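Local structure of cysteine desulfurase (Stenotrophomonas maltophilia, 6WCI) at residues 115-120 with 239-244; 310-315 with 402-407; 320-325 with 348-353. The protein probably removes sulfur from L-cysteine to give L-alanine, using pyridoxal 5'-phosphate as cofactor, and passes the sulfur to a sulfur carrier. One frame throughout, in Å; residues are numbered along the deposited sequence.

Interaction 1: 115-120 with 239-244; sequences TFAINL and FYAITG
A117 and A241 meet methyl to methyl where helix 114-126 lies on strand 239-243 in the seven-stranded mixed sheet of the large, PLP-binding domain, the fold-type I architecture of class-V aminotransferases. The apolar part of the contact is small and buried. A117 CB and A241 CB stand 3.7 Å apart, each on a bond directed at the other segment, and the same two residues bring the backbones closest, with CA atoms separated by 5.8 Å. With only methyl groups between them, helix and strand can approach this near. I118 adds a second touch: its CG1 is anti to the carbonyl carbon (chi1 -67°), which brings that branch back to the strand, 4.1 Å from A241 CB. A117 also leans on L256 of the neighbouring strand 254-258, while I118 continues onto P149 and W150 of helix 148-157.

No hydrogen bond crosses between the segments, but polar groups at their ends converge on the cofactor. T115 OG1 and T243 OG1 are each hydrogen-bonded to a different phosphate oxygen of the lysine-PLP adduct at position 246, OP3 and OP1 respectively, so the alanine contact joins a helix and a strand that each give a hydroxyl to the phosphate.

Within the helix, N119 folds its amide back on the preceding turn and offers OD1 to G271 N of the second subunit, which ties this helix to the dimer interface. T115 O takes two N-H groups from opposite faces of its carbonyl plane. The backbone N119 N is 3.1 Å from T115 O. N119 ND2 comes from well above the plane and makes the shorter bond to T115 O, 2.7 Å and nearly straight.

Interaction 2: 310-315 with 402-407; sequences ADYLQQ and LAFYNT
F404 points its ring at helix 300-316 and meets two side chains there, L313 and Y312. The closer approach is to L313, whose CD2 methyl lies 3.9 Å from F404 CE2; the two side chains run obliquely to each other, and the methyl comes in on a slant to the ring. L313 leaves the helix to one side of the contact, but with CG anti to the carbonyl carbon (chi1 -69°) its end turns back to the phenylalanine. Y312 is directed at the loop from its first bond. F404 CZ sits at the edge of the tyrosine ring, near its plane, 4.4 Å from Y312 CE2, a loose touch rather than a stack. Beyond it the phenol reaches D32, to which Y312 OH is hydrogen-bonded.

F404 belongs to a type I beta turn, A403 to N406, in the loop that leads from strand 397-401 of the smaller sheet into helix 408-422. The turn is closed by N406 N bonding to A403 O at 2.9 Å, and again by the N406 side chain: A403 N gives a nearly straight bond (170°) to N406 OD1, 2.8 Å away, in the carbonyl plane and on a lone pair.

With CG set between the backbone N and the carbonyl carbon (chi1 58°), the F404 ring is carried out from the turn to L313 and Y312. One face of its ring receives Y405 CD2, 3.8 Å above the plane and offset toward the rim. V321 of helix 318-336 and V29 of helix 26-30 also touch F404, while L313 packs on F100 of helix 81-101.

Interaction 3: 320-325 with 348-353; sequences NVEARE and APEKAA. With SO4 (sulfate ion), chain E.
E325, on helix 318-336, faces A353 in the small, C-terminal domain of this fold-type I enzyme, where the connection from edge strand 342-345 enters strand 354-359. Its CB lies 4.0 Å from A353 CB, and that methyl also touches the helix backbone, 3.6 Å from E325 O. From CB the chain runs with CG anti to the carbonyl carbon (chi1 -64°) and stays extended, which carries the carboxylate to a water. E325 OE2 accepts from this water at 2.7 Å, and the water in turn accepts from A353 N at 2.9 Å, a bridge across the contact. The same OE2 is hydrogen-bonded to H227 ND1, while OE1 makes a weak hydrogen bond with F404 N.

One turn earlier, E322 OE2 and E350 OE2 come within 3.8 Å, their side chains crossing at about a right angle. R228 forms a salt bridge with E350 and a weak, long ion pair with E322, which would ease the likely repulsion. R324, whose NE is hydrogen-bonded to F404 O, also meets a sulfate, probably from the crystallisation liquor, that H408 N binds too: R324 NH2 donates to sulfate O2 at 2.9 Å.

Along the chain, interaction 1 closes before the other two begin, and interaction 3 falls wholly between the two segments of interaction 2. Interaction 1 belongs to the seven-stranded sheet at the cofactor; its centre is 22 Å from that of interaction 2 and 23 Å from that of interaction 3, without touch. Interactions 2 and 3, centres 13 Å apart, lie together beside the six-stranded sheet of the small domain, where the consecutive helices 300-316 and 318-336 flank loop 402-407. They are joined directly: L402 N probably bonds to A353 O, and R324 NH2 weakly to N406 O. Interactions 2 and 3 thus form one continuous patch round loop 402-407, apart from the cofactor phosphate.

Interaction 1: 115-120 with 239-244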
ATOM      1  N   THR B 115       4.629  -8.593  -3.434  1.00 27.58           N
ATOM      2  CA  THR B 115       5.911  -8.320  -2.800  1.00 28.53           C
ATOM      3  C   THR B 115       5.752  -8.193  -1.289  1.00 31.88           C
ATOM      4  O   THR B 115       6.489  -8.818  -0.518  1.00 30.00           O
ATOM      5  CB  THR B 115       6.513  -7.049  -3.395  1.00 27.16           C
ATOM      6  OG1 THR B 115       6.637  -7.198  -4.811  1.00 36.91           O
ATOM      7  CG2 THR B 115       7.880  -6.786  -2.789  1.00 32.63           C
ATOM      8  N   PHE B 116       4.762  -7.407  -0.847  1.00 33.30           N
ATOM      9  CA  PHE B 116       4.515  -7.289   0.586  1.00 28.53           C
ATOM     10  C   PHE B 116       4.087  -8.623   1.182  1.00 29.54           C
ATOM     11  O   PHE B 116       4.546  -9.002   2.269  1.00 28.84           O
ATOM     12  CB  PHE B 116       3.455  -6.220   0.867  1.00 23.50           C
ATOM     13  CG  PHE B 116       3.300  -5.897   2.335  1.00 25.01           C
ATOM     14  CD1 PHE B 116       2.673  -6.780   3.195  1.00 32.36           C
ATOM     15  CD2 PHE B 116       3.795  -4.714   2.852  1.00 30.88           C
ATOM     16  CE1 PHE B 116       2.553  -6.499   4.545  1.00 32.32           C
ATOM     17  CE2 PHE B 116       3.666  -4.419   4.200  1.00 33.35           C
ATOM     18  CZ  PHE B 116       3.048  -5.312   5.048  1.00 32.04           C
ATOM     19  N   ALA B 117       3.178  -9.327   0.507  1.00 26.86           N
ATOM     20  CA  ALA B 117       2.729 -10.637   0.978  1.00 29.53           C
ATOM     21  C   ALA B 117       3.901 -11.570   1.289  1.00 33.01           C
ATOM     22  O   ALA B 117       3.924 -12.226   2.335  1.00 28.08           O
ATOM     23  CB  ALA B 117       1.810 -11.277  -0.067  1.00 32.96           C
ATOM     24  N   ILE B 118       4.880 -11.660   0.380  1.00 33.84           N
ATOM     25  CA  ILE B 118       5.992 -12.583   0.602  1.00 33.34           C
ATOM     26  C   ILE B 118       6.886 -12.080   1.733  1.00 32.00           C
ATOM     27  O   ILE B 118       7.338 -12.859   2.576  1.00 30.73           O
ATOM     28  CB  ILE B 118       6.780 -12.816  -0.704  1.00 29.65           C
ATOM     29  CG1 ILE B 118       5.919 -13.572  -1.722  1.00 24.36           C
ATOM     30  CG2 ILE B 118       8.060 -13.612  -0.440  1.00 33.28           C
ATOM     31  CD1 ILE B 118       6.623 -13.837  -3.070  1.00 28.35           C
ATOM     32  N   ASN B 119       7.125 -10.770   1.792  1.00 36.04           N
ATOM     33  CA  ASN B 119       7.964 -10.214   2.853  1.00 27.98           C
ATOM     34  C   ASN B 119       7.354 -10.445   4.231  1.00 30.00           C
ATOM     35  O   ASN B 119       8.082 -10.612   5.222  1.00 32.34           O
ATOM     36  CB  ASN B 119       8.186  -8.719   2.606  1.00 28.40           C
ATOM     37  CG  ASN B 119       9.319  -8.447   1.641  1.00 33.81           C
ATOM     38  OD1 ASN B 119      10.485  -8.358   2.042  1.00 31.60           O
ATOM     39  ND2 ASN B 119       8.983  -8.286   0.360  1.00 28.93           N
ATOM     40  N   LEU B 120       6.022 -10.425   4.328  1.00 34.41           N
ATOM     41  CA  LEU B 120       5.377 -10.756   5.594  1.00 34.18           C
ATOM     42  C   LEU B 120       5.730 -12.176   6.027  1.00 32.88           C
ATOM     43  O   LEU B 120       6.024 -12.422   7.202  1.00 30.90           O
ATOM     44  CB  LEU B 120       3.862 -10.587   5.474  1.00 25.76           C
ATOM     45  CG  LEU B 120       2.960 -11.069   6.615  1.00 29.64           C
ATOM     46  CD1 LEU B 120       3.454 -10.585   7.968  1.00 30.60           C
ATOM     47  CD2 LEU B 120       1.524 -10.589   6.402  1.00 32.81           C
ATOM     48  N   PHE B 239       1.392 -21.005   2.289  1.00 31.02           N
ATOM     49  CA  PHE B 239       1.242 -19.576   2.028  1.00 28.37           C
ATOM     50  C   PHE B 239       1.090 -19.376   0.529  1.00 29.06           C
ATOM     51  O   PHE B 239       1.864 -19.945  -0.232  1.00 29.76           O
ATOM     52  CB  PHE B 239       2.467 -18.767   2.461  1.00 27.60           C
ATOM     53  CG  PHE B 239       2.789 -18.849   3.925  1.00 38.23           C
ATOM     54  CD1 PHE B 239       2.216 -17.958   4.827  1.00 35.14           C
ATOM     55  CD2 PHE B 239       3.703 -19.771   4.390  1.00 32.99           C
ATOM     56  CE1 PHE B 239       2.532 -18.022   6.181  1.00 33.26           C
ATOM     57  CE2 PHE B 239       4.026 -19.839   5.735  1.00 35.88           C
ATOM     58  CZ  PHE B 239       3.437 -18.961   6.635  1.00 34.43           C
ATOM     59  N   TYR B 240       0.162 -18.498   0.120  1.00 28.98           N
ATOM     60  CA  TYR B 240      -0.084 -18.202  -1.289  1.00 29.80           C
ATOM     61  C   TYR B 240      -0.291 -16.700  -1.458  1.00 29.30           C
ATOM     62  O   TYR B 240      -1.127 -16.107  -0.768  1.00 30.08           O
ATOM     63  CB  TYR B 240      -1.304 -18.985  -1.792  1.00 35.21           C
ATOM     64  CG  TYR B 240      -1.494 -19.027  -3.299  1.00 37.75           C
ATOM     65  CD1 TYR B 240      -2.120 -17.991  -3.974  1.00 32.34           C
ATOM     66  CD2 TYR B 240      -1.071 -20.127  -4.036  1.00 37.71           C
ATOM     67  CE1 TYR B 240      -2.312 -18.050  -5.367  1.00 33.69           C
ATOM     68  CE2 TYR B 240      -1.256 -20.193  -5.410  1.00 41.88           C
ATOM     69  CZ  TYR B 240      -1.869 -19.157  -6.070  1.00 34.71           C
ATOM     70  OH  TYR B 240      -2.040 -19.244  -7.441  1.00 42.47           O
ATOM     71  N   ALA B 241       0.485 -16.086  -2.355  1.00 31.90           N
ATOM     72  CA  ALA B 241       0.525 -14.636  -2.537  1.00 33.13           C
ATOM     73  C   ALA B 241       0.020 -14.236  -3.923  1.00 36.97           C
ATOM     74  O   ALA B 241       0.418 -14.828  -4.928  1.00 33.59           O
ATOM     75  CB  ALA B 241       1.955 -14.122  -2.351  1.00 31.91           C
ATOM     76  N   ILE B 242      -0.828 -13.203  -3.987  1.00 35.29           N
ATOM     77  CA  ILE B 242      -1.330 -12.683  -5.257  1.00 40.84           C
ATOM     78  C   ILE B 242      -1.184 -11.169  -5.265  1.00 42.92           C
ATOM     79  O   ILE B 242      -0.956 -10.537  -4.232  1.00 34.75           O
ATOM     80  CB  ILE B 242      -2.800 -13.074  -5.523  1.00 37.86           C
ATOM     81  CG1 ILE B 242      -3.696 -12.511  -4.425  1.00 39.96           C
ATOM     82  CG2 ILE B 242      -2.946 -14.587  -5.625  1.00 36.43           C
ATOM     83  CD1 ILE B 242      -5.186 -12.594  -4.720  1.00 32.66           C
ATOM     84  N   THR B 243      -1.313 -10.578  -6.454  1.00 42.39           N
ATOM     85  CA  THR B 243      -1.196  -9.134  -6.562  1.00 36.95           C
ATOM     86  C   THR B 243      -2.320  -8.574  -7.428  1.00 39.81           C
ATOM     87  O   THR B 243      -2.684  -9.143  -8.461  1.00 35.64           O
ATOM     88  CB  THR B 243       0.209  -8.721  -7.063  1.00 37.84           C
ATOM     89  OG1 THR B 243       0.430  -7.332  -6.778  1.00 41.19           O
ATOM     90  CG2 THR B 243       0.391  -8.980  -8.547  1.00 43.75           C
ATOM     91  N   GLY B 244      -2.891  -7.457  -6.976  1.00 27.29           N
ATOM     92  CA  GLY B 244      -4.155  -7.014  -7.526  1.00 28.21           C
ATOM     93  C   GLY B 244      -4.085  -6.416  -8.913  1.00 32.27           C
ATOM     94  O   GLY B 244      -5.007  -6.594  -9.703  1.00 30.11           O
TER

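Interaction 2: 310-315 with 402-407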
ATOM      1  N   ALA B 310     -12.313  -9.151  -8.776  1.00 28.75           N
ATOM      2  CA  ALA B 310     -12.522 -10.562  -8.472  1.00 34.45           C
ATOM      3  C   ALA B 310     -13.901 -11.023  -8.924  1.00 33.38           C
ATOM      4  O   ALA B 310     -14.043 -12.096  -9.529  1.00 39.09           O
ATOM      5  CB  ALA B 310     -12.328 -10.806  -6.970  1.00 35.79           C
ATOM      6  N   ASP B 311     -14.930 -10.215  -8.661  1.00 31.93           N
ATOM      7  CA  ASP B 311     -16.276 -10.589  -9.077  1.00 42.06           C
ATOM      8  C   ASP B 311     -16.404 -10.588 -10.595  1.00 35.24           C
ATOM      9  O   ASP B 311     -17.103 -11.434 -11.168  1.00 37.44           O
ATOM     10  CB  ASP B 311     -17.300  -9.651  -8.449  1.00 46.68           C
ATOM     11  CG  ASP B 311     -18.715  -9.999  -8.844  1.00 58.31           C
ATOM     12  OD1 ASP B 311     -19.196 -11.077  -8.437  1.00 60.93           O
ATOM     13  OD2 ASP B 311     -19.343  -9.201  -9.572  1.00 64.54           O
ATOM     14  N   TYR B 312     -15.712  -9.667 -11.267  1.00 39.35           N
ATOM     15  CA  TYR B 312     -15.748  -9.644 -12.727  1.00 40.32           C
ATOM     16  C   TYR B 312     -15.163 -10.926 -13.304  1.00 44.62           C
ATOM     17  O   TYR B 312     -15.733 -11.512 -14.231  1.00 43.72           O
ATOM     18  CB  TYR B 312     -14.998  -8.417 -13.246  1.00 37.54           C
ATOM     19  CG  TYR B 312     -15.090  -8.191 -14.744  1.00 39.35           C
ATOM     20  CD1 TYR B 312     -16.087  -7.385 -15.291  1.00 38.84           C
ATOM     21  CD2 TYR B 312     -14.162  -8.765 -15.610  1.00 38.03           C
ATOM     22  CE1 TYR B 312     -16.172  -7.169 -16.676  1.00 37.93           C
ATOM     23  CE2 TYR B 312     -14.244  -8.561 -16.991  1.00 43.45           C
ATOM     24  CZ  TYR B 312     -15.243  -7.764 -17.513  1.00 43.04           C
ATOM     25  OH  TYR B 312     -15.303  -7.568 -18.878  1.00 46.10           O
ATOM     26  N   LEU B 313     -14.042 -11.392 -12.749  1.00 45.59           N
ATOM     27  CA  LEU B 313     -13.413 -12.610 -13.257  1.00 43.19           C
ATOM     28  C   LEU B 313     -14.217 -13.851 -12.890  1.00 44.74           C
ATOM     29  O   LEU B 313     -14.314 -14.793 -13.684  1.00 48.18           O
ATOM     30  CB  LEU B 313     -11.984 -12.718 -12.728  1.00 43.07           C
ATOM     31  CG  LEU B 313     -11.002 -11.690 -13.299  1.00 42.60           C
ATOM     32  CD1 LEU B 313      -9.661 -11.753 -12.599  1.00 43.27           C
ATOM     33  CD2 LEU B 313     -10.840 -11.921 -14.791  1.00 44.98           C
ATOM     34  N   GLN B 314     -14.799 -13.884 -11.692  1.00 49.04           N
ATOM     35  CA  GLN B 314     -15.678 -15.001 -11.364  1.00 50.97           C
ATOM     36  C   GLN B 314     -16.908 -15.015 -12.268  1.00 50.84           C
ATOM     37  O   GLN B 314     -17.395 -16.087 -12.644  1.00 47.49           O
ATOM     38  CB  GLN B 314     -16.080 -14.957  -9.891  1.00 50.07           C
ATOM     39  CG  GLN B 314     -14.990 -15.464  -8.954  1.00 57.76           C
ATOM     40  CD  GLN B 314     -15.420 -15.495  -7.493  1.00 61.01           C
ATOM     41  OE1 GLN B 314     -15.761 -16.554  -6.960  1.00 62.84           O
ATOM     42  NE2 GLN B 314     -15.398 -14.328  -6.834  1.00 55.14           N
ATOM     43  N   GLN B 315     -17.414 -13.833 -12.641  1.00 51.46           N
ATOM     44  CA  GLN B 315     -18.576 -13.770 -13.530  1.00 54.05           C
ATOM     45  C   GLN B 315     -18.248 -14.304 -14.919  1.00 49.03           C
ATOM     46  O   GLN B 315     -19.052 -15.029 -15.519  1.00 49.56           O
ATOM     47  CB  GLN B 315     -19.095 -12.334 -13.634  1.00 62.47           C
ATOM     48  CG  GLN B 315     -19.845 -11.839 -12.407  1.00 71.44           C
ATOM     49  CD  GLN B 315     -21.093 -12.646 -12.130  1.00 81.10           C
ATOM     50  OE1 GLN B 315     -21.171 -13.361 -11.129  1.00 77.76           O
ATOM     51  NE2 GLN B 315     -22.083 -12.534 -13.015  1.00 87.33           N
ATOM     52  N   LEU B 402      -0.289 -12.053 -23.281  1.00 56.18           N
ATOM     53  CA  LEU B 402      -1.639 -11.849 -23.772  1.00 50.89           C
ATOM     54  C   LEU B 402      -2.645 -11.974 -22.635  1.00 52.41           C
ATOM     55  O   LEU B 402      -2.413 -12.683 -21.651  1.00 55.80           O
ATOM     56  CB  LEU B 402      -1.953 -12.872 -24.863  1.00 57.01           C
ATOM     57  CG  LEU B 402      -0.941 -12.920 -26.015  1.00 62.49           C
ATOM     58  CD1 LEU B 402      -1.246 -14.059 -27.001  1.00 67.32           C
ATOM     59  CD2 LEU B 402      -0.900 -11.584 -26.735  1.00 54.99           C
ATOM     60  N   ALA B 403      -3.760 -11.266 -22.775  1.00 54.22           N
ATOM     61  CA  ALA B 403      -4.890 -11.370 -21.862  1.00 49.64           C
ATOM     62  C   ALA B 403      -6.141 -11.701 -22.661  1.00 49.88           C
ATOM     63  O   ALA B 403      -6.161 -11.603 -23.890  1.00 48.18           O
ATOM     64  CB  ALA B 403      -5.087 -10.080 -21.065  1.00 43.00           C
ATOM     65  N   PHE B 404      -7.190 -12.104 -21.943  1.00 45.46           N
ATOM     66  CA  PHE B 404      -8.405 -12.566 -22.603  1.00 46.52           C
ATOM     67  C   PHE B 404      -9.033 -11.478 -23.474  1.00 55.95           C
ATOM     68  O   PHE B 404      -9.698 -11.795 -24.469  1.00 51.68           O
ATOM     69  CB  PHE B 404      -9.407 -13.068 -21.565  1.00 45.28           C
ATOM     70  CG  PHE B 404      -9.777 -12.032 -20.528  1.00 45.10           C
ATOM     71  CD1 PHE B 404     -10.793 -11.111 -20.775  1.00 46.16           C
ATOM     72  CD2 PHE B 404      -9.113 -11.981 -19.313  1.00 44.78           C
ATOM     73  CE1 PHE B 404     -11.130 -10.158 -19.822  1.00 46.28           C
ATOM     74  CE2 PHE B 404      -9.442 -11.035 -18.360  1.00 48.51           C
ATOM     75  CZ  PHE B 404     -10.450 -10.120 -18.615  1.00 47.39           C
ATOM     76  N   TYR B 405      -8.833 -10.200 -23.128  1.00 54.59           N
ATOM     77  CA  TYR B 405      -9.375  -9.095 -23.915  1.00 51.66           C
ATOM     78  C   TYR B 405      -8.538  -8.764 -25.147  1.00 46.46           C
ATOM     79  O   TYR B 405      -8.926  -7.887 -25.922  1.00 46.67           O
ATOM     80  CB  TYR B 405      -9.542  -7.834 -23.047  1.00 50.25           C
ATOM     81  CG  TYR B 405      -8.357  -7.492 -22.180  1.00 47.18           C
ATOM     82  CD1 TYR B 405      -7.207  -6.945 -22.721  1.00 41.75           C
ATOM     83  CD2 TYR B 405      -8.404  -7.687 -20.802  1.00 49.43           C
ATOM     84  CE1 TYR B 405      -6.114  -6.637 -21.921  1.00 43.82           C
ATOM     85  CE2 TYR B 405      -7.324  -7.384 -19.992  1.00 46.22           C
ATOM     86  CZ  TYR B 405      -6.183  -6.848 -20.550  1.00 45.70           C
ATOM     87  OH  TYR B 405      -5.096  -6.548 -19.740  1.00 38.01           O
ATOM     88  N   ASN B 406      -7.400  -9.420 -25.345  1.00 55.07           N
ATOM     89  CA  ASN B 406      -6.744  -9.332 -26.637  1.00 49.87           C
ATOM     90  C   ASN B 406      -7.513 -10.170 -27.655  1.00 60.22           C
ATOM     91  O   ASN B 406      -8.385 -10.973 -27.305  1.00 60.35           O
ATOM     92  CB  ASN B 406      -5.295  -9.802 -26.544  1.00 66.58           C
ATOM     93  CG  ASN B 406      -4.438  -8.876 -25.710  1.00 63.84           C
ATOM     94  OD1 ASN B 406      -3.832  -9.296 -24.720  1.00 48.20           O
ATOM     95  ND2 ASN B 406      -4.379  -7.605 -26.110  1.00 48.52           N
ATOM     96  N   THR B 407      -7.187  -9.979 -28.933  1.00 58.63           N
ATOM     97  CA  THR B 407      -7.923 -10.609 -30.018  1.00 59.26           C
ATOM     98  C   THR B 407      -6.972 -11.313 -30.978  1.00 63.46           C
ATOM     99  O   THR B 407      -5.767 -11.042 -31.010  1.00 58.77           O
ATOM    100  CB  THR B 407      -8.757  -9.587 -30.805  1.00 60.11           C
ATOM    101  OG1 THR B 407      -7.879  -8.724 -31.537  1.00 56.46           O
ATOM    102  CG2 THR B 407      -9.618  -8.750 -29.858  1.00 53.24           C
TER

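Interaction 3: 320-325 with 348-353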
ATOM      1  N   ASN B 320     -13.241 -20.240 -18.222  1.00 55.75           N
ATOM      2  CA  ASN B 320     -13.483 -19.666 -19.545  1.00 53.92           C
ATOM      3  C   ASN B 320     -12.318 -18.783 -19.973  1.00 51.96           C
ATOM      4  O   ASN B 320     -11.942 -18.765 -21.148  1.00 50.75           O
ATOM      5  CB  ASN B 320     -14.790 -18.869 -19.546  1.00 50.42           C
ATOM      6  CG  ASN B 320     -16.017 -19.750 -19.424  1.00 52.67           C
ATOM      7  OD1 ASN B 320     -16.074 -20.835 -19.998  1.00 62.69           O
ATOM      8  ND2 ASN B 320     -17.010 -19.286 -18.668  1.00 50.04           N
ATOM      9  N   VAL B 321     -11.726 -18.053 -19.027  1.00 52.96           N
ATOM     10  CA  VAL B 321     -10.576 -17.206 -19.337  1.00 51.76           C
ATOM     11  C   VAL B 321      -9.376 -18.056 -19.731  1.00 55.03           C
ATOM     12  O   VAL B 321      -8.668 -17.751 -20.699  1.00 59.86           O
ATOM     13  CB  VAL B 321     -10.243 -16.296 -18.142  1.00 46.34           C
ATOM     14  CG1 VAL B 321      -8.832 -15.759 -18.274  1.00 56.52           C
ATOM     15  CG2 VAL B 321     -11.228 -15.143 -18.060  1.00 47.38           C
ATOM     16  N   GLU B 322      -9.110 -19.118 -18.965  1.00 52.91           N
ATOM     17  CA  GLU B 322      -7.984 -19.992 -19.269  1.00 52.94           C
ATOM     18  C   GLU B 322      -8.111 -20.585 -20.664  1.00 54.93           C
ATOM     19  O   GLU B 322      -7.128 -20.653 -21.414  1.00 63.30           O
ATOM     20  CB  GLU B 322      -7.896 -21.095 -18.218  1.00 56.50           C
ATOM     21  CG  GLU B 322      -6.974 -22.237 -18.591  1.00 64.41           C
ATOM     22  CD  GLU B 322      -6.909 -23.302 -17.513  1.00 68.75           C
ATOM     23  OE1 GLU B 322      -7.704 -23.230 -16.552  1.00 72.19           O
ATOM     24  OE2 GLU B 322      -6.062 -24.208 -17.627  1.00 71.88           O
ATOM     25  N   ALA B 323      -9.326 -20.996 -21.039  1.00 56.06           N
ATOM     26  CA  ALA B 323      -9.542 -21.552 -22.372  1.00 56.43           C
ATOM     27  C   ALA B 323      -9.340 -20.492 -23.445  1.00 59.75           C
ATOM     28  O   ALA B 323      -8.742 -20.762 -24.490  1.00 58.76           O
ATOM     29  CB  ALA B 323     -10.939 -22.160 -22.464  1.00 57.15           C
ATOM     30  N   ARG B 324      -9.808 -19.269 -23.191  1.00 60.99           N
ATOM     31  CA  ARG B 324      -9.649 -18.195 -24.166  1.00 60.20           C
ATOM     32  C   ARG B 324      -8.177 -17.869 -24.389  1.00 55.15           C
ATOM     33  O   ARG B 324      -7.715 -17.769 -25.530  1.00 56.90           O
ATOM     34  CB  ARG B 324     -10.407 -16.955 -23.693  1.00 56.04           C
ATOM     35  CG  ARG B 324     -10.015 -15.674 -24.387  1.00 59.01           C
ATOM     36  CD  ARG B 324     -10.515 -15.643 -25.821  1.00 58.59           C
ATOM     37  NE  ARG B 324     -10.455 -14.295 -26.374  1.00 57.18           N
ATOM     38  CZ  ARG B 324     -10.827 -13.981 -27.612  1.00 61.92           C
ATOM     39  NH1 ARG B 324     -11.271 -14.931 -28.418  1.00 61.75           N
ATOM     40  NH2 ARG B 324     -10.751 -12.728 -28.047  1.00 54.21           N
ATOM     41  N   GLU B 325      -7.419 -17.682 -23.306  1.00 53.51           N
ATOM     42  CA  GLU B 325      -6.029 -17.290 -23.475  1.00 53.74           C
ATOM     43  C   GLU B 325      -5.172 -18.442 -24.004  1.00 58.99           C
ATOM     44  O   GLU B 325      -4.122 -18.191 -24.600  1.00 61.13           O
ATOM     45  CB  GLU B 325      -5.491 -16.736 -22.154  1.00 60.09           C
ATOM     46  CG  GLU B 325      -6.214 -15.455 -21.715  1.00 48.99           C
ATOM     47  CD  GLU B 325      -5.783 -14.947 -20.351  1.00 54.77           C
ATOM     48  OE1 GLU B 325      -6.191 -13.810 -19.978  1.00 51.55           O
ATOM     49  OE2 GLU B 325      -5.036 -15.667 -19.657  1.00 54.35           O
ATOM     50  N   ALA B 348       7.328 -25.197 -21.805  1.00 67.96           N
ATOM     51  CA  ALA B 348       6.882 -26.261 -20.928  1.00 71.62           C
ATOM     52  C   ALA B 348       5.570 -26.840 -21.453  1.00 68.60           C
ATOM     53  O   ALA B 348       4.887 -26.208 -22.254  1.00 68.33           O
ATOM     54  CB  ALA B 348       6.707 -25.732 -19.505  1.00 67.33           C
ATOM     55  N   PRO B 349       5.210 -28.058 -21.033  1.00 69.12           N
ATOM     56  CA  PRO B 349       3.953 -28.659 -21.505  1.00 69.94           C
ATOM     57  C   PRO B 349       2.708 -27.819 -21.247  1.00 76.48           C
ATOM     58  O   PRO B 349       1.965 -27.526 -22.191  1.00 68.32           O
ATOM     59  CB  PRO B 349       3.904 -29.985 -20.743  1.00 70.60           C
ATOM     60  CG  PRO B 349       5.342 -30.357 -20.612  1.00 71.79           C
ATOM     61  CD  PRO B 349       6.067 -29.053 -20.367  1.00 73.76           C
ATOM     62  N   GLU B 350       2.448 -27.433 -19.996  1.00 65.02           N
ATOM     63  CA  GLU B 350       1.329 -26.550 -19.694  1.00 67.74           C
ATOM     64  C   GLU B 350       1.856 -25.147 -19.416  1.00 65.51           C
ATOM     65  O   GLU B 350       2.846 -24.974 -18.702  1.00 66.75           O
ATOM     66  CB  GLU B 350       0.500 -27.048 -18.505  1.00 69.01           C
ATOM     67  CG  GLU B 350      -0.720 -26.152 -18.256  1.00 78.27           C
ATOM     68  CD  GLU B 350      -1.666 -26.648 -17.170  1.00 82.46           C
ATOM     69  OE1 GLU B 350      -1.213 -27.327 -16.224  1.00 80.67           O
ATOM     70  OE2 GLU B 350      -2.878 -26.339 -17.271  1.00 83.40           O
ATOM     71  N   LYS B 351       1.183 -24.149 -19.978  1.00 59.94           N
ATOM     72  CA  LYS B 351       1.741 -22.807 -20.052  1.00 64.55           C
ATOM     73  C   LYS B 351       0.615 -21.780 -20.063  1.00 63.57           C
ATOM     74  O   LYS B 351      -0.452 -22.027 -20.632  1.00 65.70           O
ATOM     75  CB  LYS B 351       2.611 -22.693 -21.311  1.00 73.23           C
ATOM     76  CG  LYS B 351       3.651 -21.596 -21.313  1.00 70.76           C
ATOM     77  CD  LYS B 351       4.406 -21.596 -22.639  1.00 69.82           C
ATOM     78  CE  LYS B 351       4.414 -20.218 -23.244  1.00 66.13           C
ATOM     79  NZ  LYS B 351       5.772 -19.690 -23.523  1.00 62.86           N
ATOM     80  N   ALA B 352       0.850 -20.636 -19.420  1.00 59.12           N
ATOM     81  CA  ALA B 352      -0.029 -19.483 -19.563  1.00 52.96           C
ATOM     82  C   ALA B 352       0.405 -18.647 -20.769  1.00 54.03           C
ATOM     83  O   ALA B 352       1.499 -18.819 -21.307  1.00 55.64           O
ATOM     84  CB  ALA B 352      -0.023 -18.636 -18.285  1.00 50.11           C
ATOM     85  N   ALA B 353      -0.456 -17.707 -21.180  1.00 53.13           N
ATOM     86  CA  ALA B 353      -0.254 -16.967 -22.432  1.00 59.05           C
ATOM     87  C   ALA B 353       0.846 -15.905 -22.311  1.00 56.37           C
ATOM     88  O   ALA B 353       0.650 -14.722 -22.582  1.00 54.89           O
ATOM     89  CB  ALA B 353      -1.563 -16.334 -22.897  1.00 53.65           C
TER
HETATM   90  S   SO4 E 502     -11.354 -12.573 -31.651  1.00 82.35           S
HETATM   91  O1  SO4 E 502     -12.172 -11.602 -30.930  1.00 89.67           O
HETATM   92  O2  SO4 E 502     -10.114 -12.807 -30.922  1.00 85.18           O
HETATM   93  O3  SO4 E 502     -11.017 -12.049 -32.980  1.00 74.04           O
HETATM   94  O4  SO4 E 502     -12.110 -13.820 -31.737  1.00 82.12           O
HETATM   95  O   HOH W   1      -3.022 -17.473 -19.753  1.00 39.79           O